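Neuraminidase (Influenza A virus, PDB 4K3Y) is a neuraminidase-like surface glycoprotein of a bat influenza virus, built on the beta-propeller fold of viral sialidases, though its own activity remains uncertain. Local coordinates at residues N14-N19 with C331-F336. Sequence-based numbering, arbitrary orientation.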
loop_
_atom_site.group_PDB
_atom_site.type_symbol
_atom_site.label_atom_id
_atom_site.label_comp_id
_atom_site.label_asym_id
_atom_site.label_seq_id
_atom_site.Cartn_x
_atom_site.Cartn_y
_atom_site.Cartn_z
ATOM N N ASN C 14 20.241 20.799 20.390
ATOM C CA ASN C 14 21.364 20.057 20.944
ATOM C C ASN C 14 21.464 18.594 20.508
ATOM O O ASN C 14 20.527 17.797 20.675
ATOM C CB ASN C 14 21.420 20.211 22.466
ATOM C CG ASN C 14 22.240 21.414 22.889
ATOM O OD1 ASN C 14 23.204 21.799 22.214
ATOM N ND2 ASN C 14 21.863 22.020 24.005
ATOM N N LEU C 15 22.616 18.258 19.941
ATOM C CA LEU C 15 22.888 16.901 19.495
ATOM C C LEU C 15 23.068 15.953 20.672
ATOM O O LEU C 15 23.646 16.330 21.700
ATOM C CB LEU C 15 24.149 16.874 18.621
ATOM C CG LEU C 15 23.924 16.828 17.110
ATOM C CD1 LEU C 15 22.629 17.549 16.724
ATOM C CD2 LEU C 15 25.092 17.452 16.403
ATOM N N CYS C 16 22.568 14.728 20.514
ATOM C CA CYS C 16 22.825 13.662 21.480
ATOM C C CYS C 16 24.323 13.398 21.569
ATOM O O CYS C 16 25.069 13.666 20.622
ATOM C CB CYS C 16 22.126 12.372 21.060
ATOM S SG CYS C 16 20.330 12.515 20.830
ATOM N N SER C 17 24.776 12.882 22.702
ATOM C CA SER C 17 26.170 12.497 22.789
ATOM C C SER C 17 26.389 11.238 21.967
ATOM O O SER C 17 25.534 10.353 21.924
ATOM C CB SER C 17 26.605 12.285 24.234
ATOM O OG SER C 17 27.551 13.275 24.610
ATOM N N ILE C 18 27.526 11.174 21.289
ATOM C CA ILE C 18 27.846 10.005 20.492
ATOM C C ILE C 18 29.218 9.472 20.851
ATOM O O ILE C 18 30.200 10.220 20.872
ATOM C CB ILE C 18 27.774 10.313 18.988
ATOM C CG1 ILE C 18 26.336 10.681 18.611
ATOM C CG2 ILE C 18 28.237 9.111 18.171
ATOM C CD1 ILE C 18 26.238 11.553 17.400
ATOM N N ASN C 19 29.280 8.179 21.157
ATOM C CA ASN C 19 30.559 7.532 21.408
ATOM C C ASN C 19 30.690 6.231 20.640
ATOM O O ASN C 19 31.738 5.577 20.681
ATOM C CB ASN C 19 30.778 7.324 22.904
ATOM C CG ASN C 19 30.920 8.633 23.642
ATOM O OD1 ASN C 19 32.021 9.173 23.759
ATOM N ND2 ASN C 19 29.799 9.172 24.120
ATOM N N CYS C 331 17.130 15.261 22.770
ATOM C CA CYS C 331 18.349 15.636 22.051
ATOM C C CYS C 331 18.169 15.262 20.585
ATOM O O CYS C 331 17.328 14.412 20.260
ATOM C CB CYS C 331 19.580 14.941 22.636
ATOM S SG CYS C 331 19.496 13.128 22.591
ATOM N N GLN C 332 18.942 15.898 19.701
ATOM C CA GLN C 332 18.780 15.684 18.261
ATOM C C GLN C 332 19.707 14.570 17.757
ATOM O O GLN C 332 20.935 14.712 17.801
ATOM C CB GLN C 332 19.017 16.981 17.487
ATOM C CG GLN C 332 19.020 16.808 15.962
ATOM C CD GLN C 332 17.714 16.216 15.431
ATOM O OE1 GLN C 332 16.645 16.826 15.557
ATOM N NE2 GLN C 332 17.797 15.021 14.840
ATOM N N GLU C 333 19.126 13.463 17.285
ATOM C CA GLU C 333 19.934 12.317 16.848
ATOM C C GLU C 333 20.592 12.516 15.464
ATOM O O GLU C 333 20.024 13.151 14.565
ATOM C CB GLU C 333 19.119 11.012 16.923
ATOM C CG GLU C 333 19.748 9.786 16.229
ATOM C CD GLU C 333 20.884 9.118 17.018
ATOM O OE1 GLU C 333 21.734 9.829 17.599
ATOM O OE2 GLU C 333 20.935 7.866 17.047
ATOM N N LEU C 334 21.802 11.985 15.313
ATOM C CA LEU C 334 22.567 12.119 14.077
ATOM C C LEU C 334 22.912 10.743 13.515
ATOM O O LEU C 334 23.288 9.819 14.249
ATOM C CB LEU C 334 23.844 12.927 14.335
ATOM C CG LEU C 334 24.673 13.375 13.136
ATOM C CD1 LEU C 334 23.789 14.034 12.069
ATOM C CD2 LEU C 334 25.800 14.321 13.578
ATOM N N CYS C 335 22.775 10.611 12.205
ATOM C CA CYS C 335 23.042 9.344 11.529
ATOM C C CYS C 335 23.844 9.547 10.250
ATOM O O CYS C 335 23.964 10.669 9.747
ATOM C CB CYS C 335 21.719 8.669 11.149
ATOM S SG CYS C 335 20.634 8.313 12.531
ATOM N N PHE C 336 24.373 8.458 9.709
ATOM C CA PHE C 336 24.941 8.516 8.361
ATOM C C PHE C 336 24.596 7.291 7.514
ATOM O O PHE C 336 24.282 6.209 8.043
ATOM C CB PHE C 336 26.460 8.810 8.364
ATOM C CG PHE C 336 27.290 7.767 9.039
ATOM C CD1 PHE C 336 27.744 6.659 8.328
ATOM C CD2 PHE C 336 27.657 7.904 10.376
ATOM C CE1 PHE C 336 28.529 5.685 8.948
ATOM C CE2 PHE C 336 28.450 6.931 11.004
ATOM C CZ PHE C 336 28.880 5.822 10.287
#
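The carbonyl oxygen of Gln332 takes one hydrogen bond from the 14-19 loop, Cys16 N donating to Gln332 O over 3.2 Å from 52° above the carbonyl plane, and a weaker CH...O contact from Leu15 CA to Gln332 O at 3.4 Å. In this beta-propeller the blade that closes the ring takes strand 20-26 from near the start of the chain and strands 315-322, 335-343 and 349-359 from its end, and there loop 14-19, leading into strand 20-26, meets the approach to strand 335-343. The nearly straight bond from Gln332 N to Asn14 O, 2.7 Å long, completes the exchange, so that residues on both sides of Leu15 bond to one residue, the pattern of a single parallel bridge. Beside this bridge, a disulfide joins Cys16 SG to Cys331 SG, with a right-handed turn of 86° about the sulfur-sulfur bond. The covalent link and the two backbone bonds join the same short stretch of chain. A second disulfide, Cys335 to Cys357, ties the neighbouring strands of the blade.

Apolar groups continue the contact. Leu15 slants across the Gln332 side chain, with Leu15 CD1 3.7 Å from Gln332 CB and also near CG, while its other methyl, CD2, faces Leu334 CD2 at 4.3 Å. Ile18 crosses Leu334 at about a right angle, Ile18 CD1 reaching Leu334 CB at 4.1 Å. Tyr200 on strand 197-202 touches both leucines, and Glu333 packs on Ile130 of a neighbouring subunit.

Beyond its stem, the Gln332 chain bends at chi2 (58°), bringing its amide back to the backbone of the next residue. OE1 accepts from Gly12 N and NE2 also bonds to Pro324 O, while Gln332 NE2 donates to an in-plane lone pair of Glu333 O at 2.9 Å.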